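Local coordinates for putative uncharacterized protein (Streptococcus pyogenes serotype M1, PDB 3VZH) that probably processes CRISPR precursor RNA as a Cas5d endoribonuclease with an RRM-like fold, serving microbial adaptive immunity against mobile genetic elements, at residues H121-I124 / M125-I129. Sequence-based numbering, arbitrary orientation.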
loop_
_atom_site.group_PDB
_atom_site.type_symbol
_atom_site.label_atom_id
_atom_site.label_comp_id
_atom_site.label_asym_id
_atom_site.label_seq_id
_atom_site.Cartn_x
_atom_site.Cartn_y
_atom_site.Cartn_z
ATOM N N HIS A 121 2.808 -19.646 -5.470
ATOM C CA HIS A 121 2.915 -18.258 -4.959
ATOM C C HIS A 121 1.710 -17.801 -4.206
ATOM O O HIS A 121 1.870 -17.015 -3.232
ATOM C CB HIS A 121 3.272 -17.296 -6.057
ATOM C CG HIS A 121 4.652 -17.510 -6.582
ATOM N ND1 HIS A 121 5.749 -17.401 -5.809
ATOM C CD2 HIS A 121 5.097 -17.922 -7.830
ATOM C CE1 HIS A 121 6.859 -17.579 -6.526
ATOM N NE2 HIS A 121 6.475 -17.962 -7.772
ATOM N N GLU A 122 0.530 -18.247 -4.605
ATOM C CA GLU A 122 -0.684 -17.978 -3.788
ATOM C C GLU A 122 -0.629 -18.605 -2.396
ATOM O O GLU A 122 -0.973 -17.926 -1.409
ATOM C CB GLU A 122 -1.994 -18.374 -4.491
ATOM C CG GLU A 122 -2.376 -17.530 -5.708
ATOM C CD GLU A 122 -3.859 -17.694 -6.060
ATOM O OE1 GLU A 122 -4.405 -16.912 -6.844
ATOM O OE2 GLU A 122 -4.508 -18.629 -5.531
ATOM N N ALA A 123 -0.098 -19.828 -2.282
ATOM C CA ALA A 123 0.031 -20.490 -0.970
ATOM C C ALA A 123 0.994 -19.809 -0.031
ATOM O O ALA A 123 0.702 -19.570 1.156
ATOM C CB ALA A 123 0.351 -22.004 -1.118
ATOM N N ILE A 124 2.145 -19.443 -0.595
ATOM C CA ILE A 124 3.131 -18.722 0.161
ATOM C C ILE A 124 2.645 -17.365 0.583
ATOM O O ILE A 124 2.913 -16.924 1.724
ATOM C CB ILE A 124 4.432 -18.642 -0.642
ATOM C CG1 ILE A 124 4.918 -20.083 -0.855
ATOM C CG2 ILE A 124 5.520 -17.877 0.138
ATOM C CD1 ILE A 124 6.252 -20.147 -1.553
ATOM N N MET A 125 1.930 -16.669 -0.324
ATOM C CA MET A 125 1.389 -15.382 0.029
ATOM C C MET A 125 0.393 -15.537 1.217
ATOM O O MET A 125 0.475 -14.793 2.168
ATOM C CB MET A 125 0.685 -14.752 -1.201
ATOM C CG MET A 125 0.142 -13.330 -0.890
ATOM S SD MET A 125 1.400 -12.076 -0.479
ATOM C CE MET A 125 2.144 -11.661 -2.094
ATOM N N GLU A 126 -0.536 -16.480 1.130
ATOM C CA GLU A 126 -1.413 -16.686 2.276
ATOM C C GLU A 126 -0.691 -16.983 3.607
ATOM O O GLU A 126 -1.050 -16.397 4.665
ATOM C CB GLU A 126 -2.399 -17.805 2.009
ATOM C CG GLU A 126 -3.045 -17.727 0.690
ATOM C CD GLU A 126 -3.948 -18.947 0.465
ATOM O OE1 GLU A 126 -4.975 -18.771 -0.217
ATOM O OE2 GLU A 126 -3.630 -20.066 0.954
ATOM N N ARG A 127 0.276 -17.889 3.603
ATOM C CA ARG A 127 1.110 -18.207 4.790
ATOM C C ARG A 127 1.904 -17.015 5.290
ATOM O O ARG A 127 1.971 -16.802 6.502
ATOM C CB ARG A 127 2.085 -19.386 4.492
ATOM C CG ARG A 127 1.281 -20.655 4.197
ATOM C CD ARG A 127 2.111 -21.930 4.292
ATOM N NE ARG A 127 2.365 -22.510 2.976
ATOM C CZ ARG A 127 3.530 -22.444 2.320
ATOM N NH1 ARG A 127 3.648 -23.027 1.123
ATOM N NH2 ARG A 127 4.581 -21.813 2.854
ATOM N N SER A 128 2.436 -16.224 4.354
ATOM C CA SER A 128 3.211 -15.003 4.715
ATOM C C SER A 128 2.336 -13.974 5.399
ATOM O O SER A 128 2.725 -13.418 6.446
ATOM C CB SER A 128 3.881 -14.429 3.470
ATOM O OG SER A 128 4.731 -15.421 2.917
ATOM N N ILE A 129 1.106 -13.785 4.898
ATOM C CA ILE A 129 0.178 -12.881 5.523
ATOM C C ILE A 129 -0.144 -13.343 6.953
ATOM O O ILE A 129 -0.089 -12.530 7.923
ATOM C CB ILE A 129 -1.136 -12.749 4.708
ATOM C CG1 ILE A 129 -0.899 -11.869 3.437
ATOM C CG2 ILE A 129 -2.234 -12.208 5.621
ATOM C CD1 ILE A 129 -1.896 -11.983 2.311
#
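Arg127 folds its guanidinium back over the preceding turn of helix 118-130, a helix lying on the antiparallel sheet of this RRM-type Cas5d fold. A bend at chi3 (-108°) turns the flat group so that one face rests above the main chain, with Ile124 CA over its centre and the carbonyl carbon of Ala123 nearer the rim. NH1 of Arg127 lies 3.8 Å from CG1 of Ile124, whose side chain the arginine crosses at a slant, and 4.1 Å from CB of Ala123; these are van der Waals contacts. Beneath them the i to i+4 bonding of an alpha-helix continues, with Arg127 N 3.0 Å from Ala123 O and Glu126 N likewise 3.0 Å from Glu122 O. On another flank, CG of Glu126 is pressed tightly against Glu122 O, at 3.0 Å. Glu122 OE1 accepts a hydrogen bond from the backbone N of Arg7, while Glu126 OE1 forms a salt bridge with Arg7 NH2, whose positive charge may ease the repulsion between the two carboxylates. The end of the Met125 side chain reaches Phe101, Phe55 and Asn57 on the sheet strands, while His121 is hydrogen-bonded through ND1 to the Tyr50 hydroxyl and through NE2 to the Asp115 carbonyl. Ser128 grips Ile124 O twice, through N at 2.8 Å and, with its hydroxyl beside its own backbone N (chi1 -59°), through OG at 2.6 Å, the two donors arriving from opposite faces of the carbonyl plane.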